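TT1696 protein (Thermus thermophilus, PDB 1UFB) is of unknown function but adopts an all-helical HEPN fold and possibly binds DNA. Local coordinates at residues Q10-L15 and Q36-A41. Numbering follows the deposited sequence.
Sequences QARHNL and QAAEAA
Ala11 and Ala37 face each other where helices 4-24 and 27-48 meet, their CA atoms 4.1 Å apart, the nearest such pair between the two segments. The two segments run almost exactly antiparallel, at 173°, and their axes come within 7.7 Å of each other, a tight approach for two helices; it is possible because four alanines, with no side chain beyond CB, supply much of the interface. The methyls press on backbone as much as on each other. Ala11 CB rests 3.4 Å from Ala37 O, an oxygen already used within its own helix by the amide of Ala41, and also meets Ala41 CB at 3.7 Å. In return, Ala37 CB lies 3.4 Å from Ala11 O, while Ala40 CB packs over the backbone at Ala11.

Asn14 is the one to follow outward. Its CB sits against the backbone of Ala37, 3.7 Å from Ala37 CA. With chi1 at -70°, CG swings away from the carbonyl carbon, which turns the amide toward Gln36. CG passes 4.1 Å from Gln36 CB, and the amide end lies next to the backbone carbonyl of Gln36. The amide planes of Asn14 and Gln36 are only 28° apart.

Leu15 adds its CB, 4.0 Å from Ala37 CB, but its side chain also reaches helix 106-126 at Leu113 and Ala116. Ala41 touches Leu120 of that same helix, so helix 106-126 packs against both members of this antiparallel helical hairpin. Beside Asn14 lies Trp29 of the second subunit, and Gln10 OE1 accepts a hydrogen bond from Ala101 N of that subunit, placing the buried hairpin next to the dimer interface of this all-helical HEPN fold.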
loop_
_atom_site.group_PDB
_atom_site.type_symbol
_atom_site.label_atom_id
_atom_site.label_comp_id
_atom_site.label_asym_id
_atom_site.label_seq_id
_atom_site.Cartn_x
_atom_site.Cartn_y
_atom_site.Cartn_z
ATOM N N GLN A 10 -14.055 3.219 -2.361
ATOM C CA GLN A 10 -12.687 2.732 -2.075
ATOM C C GLN A 10 -12.065 3.537 -0.942
ATOM O O GLN A 10 -11.390 2.979 -0.076
ATOM C CB GLN A 10 -11.816 2.903 -3.314
ATOM C CG GLN A 10 -10.409 2.261 -3.157
ATOM C CD GLN A 10 -10.481 0.759 -2.866
ATOM O OE1 GLN A 10 -11.255 0.021 -3.502
ATOM N NE2 GLN A 10 -9.641 0.282 -1.918
ATOM N N ALA A 11 -12.258 4.867 -0.975
ATOM C CA ALA A 11 -11.670 5.736 0.065
ATOM C C ALA A 11 -12.212 5.339 1.430
ATOM O O ALA A 11 -11.444 5.215 2.409
ATOM C CB ALA A 11 -12.046 7.234 -0.242
ATOM N N ARG A 12 -13.548 5.153 1.505
ATOM C CA ARG A 12 -14.179 4.740 2.791
ATOM C C ARG A 12 -13.630 3.362 3.182
ATOM O O ARG A 12 -13.323 3.105 4.352
ATOM C CB ARG A 12 -15.735 4.718 2.693
ATOM C CG ARG A 12 -16.401 6.150 2.703
ATOM C CD ARG A 12 -17.933 6.091 2.731
ATOM N NE ARG A 12 -18.456 5.429 1.517
ATOM C CZ ARG A 12 -18.904 6.107 0.445
ATOM N NH1 ARG A 12 -18.882 7.447 0.485
ATOM N NH2 ARG A 12 -19.370 5.477 -0.658
ATOM N N HIS A 13 -13.499 2.463 2.219
ATOM C CA HIS A 13 -12.934 1.125 2.561
ATOM C C HIS A 13 -11.488 1.237 3.101
ATOM O O HIS A 13 -11.069 0.540 4.049
ATOM C CB HIS A 13 -12.937 0.181 1.319
ATOM C CG HIS A 13 -12.345 -1.180 1.602
ATOM N ND1 HIS A 13 -11.014 -1.488 1.369
ATOM C CD2 HIS A 13 -12.870 -2.274 2.222
ATOM C CE1 HIS A 13 -10.745 -2.698 1.837
ATOM N NE2 HIS A 13 -11.851 -3.198 2.360
ATOM N N ASN A 14 -10.691 2.071 2.429
ATOM C CA ASN A 14 -9.307 2.290 2.870
ATOM C C ASN A 14 -9.319 2.864 4.290
ATOM O O ASN A 14 -8.477 2.470 5.108
ATOM C CB ASN A 14 -8.581 3.335 1.926
ATOM C CG ASN A 14 -8.290 2.786 0.518
ATOM O OD1 ASN A 14 -7.931 3.571 -0.406
ATOM N ND2 ASN A 14 -8.384 1.461 0.341
ATOM N N LEU A 15 -10.235 3.804 4.585
ATOM C CA LEU A 15 -10.269 4.396 5.941
ATOM C C LEU A 15 -10.706 3.292 6.932
ATOM O O LEU A 15 -10.172 3.211 8.022
ATOM C CB LEU A 15 -11.210 5.617 6.005
ATOM C CG LEU A 15 -11.025 6.474 7.289
ATOM C CD1 LEU A 15 -9.579 6.950 7.474
ATOM C CD2 LEU A 15 -11.938 7.732 7.205
ATOM N N GLN A 36 -3.957 6.594 1.707
ATOM C CA GLN A 36 -4.647 6.000 0.564
ATOM C C GLN A 36 -6.127 6.391 0.546
ATOM O O GLN A 36 -6.730 6.558 -0.540
ATOM C CB GLN A 36 -4.496 4.465 0.588
ATOM C CG GLN A 36 -3.113 3.964 0.160
ATOM C CD GLN A 36 -2.897 4.181 -1.346
ATOM O OE1 GLN A 36 -2.239 5.185 -1.832
ATOM N NE2 GLN A 36 -3.445 3.256 -2.110
ATOM N N ALA A 37 -6.727 6.516 1.754
ATOM C CA ALA A 37 -8.139 6.959 1.828
ATOM C C ALA A 37 -8.215 8.372 1.276
ATOM O O ALA A 37 -9.082 8.674 0.443
ATOM C CB ALA A 37 -8.634 6.965 3.271
ATOM N N ALA A 38 -7.304 9.236 1.738
ATOM C CA ALA A 38 -7.333 10.625 1.266
ATOM C C ALA A 38 -7.119 10.748 -0.240
ATOM O O ALA A 38 -7.794 11.510 -0.952
ATOM C CB ALA A 38 -6.265 11.483 2.007
ATOM N N GLU A 39 -6.165 9.973 -0.738
ATOM C CA GLU A 39 -5.831 9.986 -2.143
ATOM C C GLU A 39 -7.049 9.553 -3.004
ATOM O O GLU A 39 -7.427 10.194 -4.026
ATOM C CB GLU A 39 -4.629 8.980 -2.334
ATOM C CG GLU A 39 -4.014 9.083 -3.776
ATOM C CD GLU A 39 -3.068 7.931 -4.105
ATOM O OE1 GLU A 39 -2.050 7.771 -3.433
ATOM O OE2 GLU A 39 -3.341 7.198 -5.074
ATOM N N ALA A 40 -7.615 8.403 -2.652
ATOM C CA ALA A 40 -8.768 7.845 -3.417
ATOM C C ALA A 40 -9.995 8.841 -3.370
ATOM O O ALA A 40 -10.687 9.068 -4.418
ATOM C CB ALA A 40 -9.166 6.429 -2.825
ATOM N N ALA A 41 -10.208 9.436 -2.206
ATOM C CA ALA A 41 -11.344 10.385 -2.060
ATOM C C ALA A 41 -11.126 11.564 -2.970
ATOM O O ALA A 41 -12.077 11.971 -3.688
ATOM C CB ALA A 41 -11.471 10.877 -0.623
#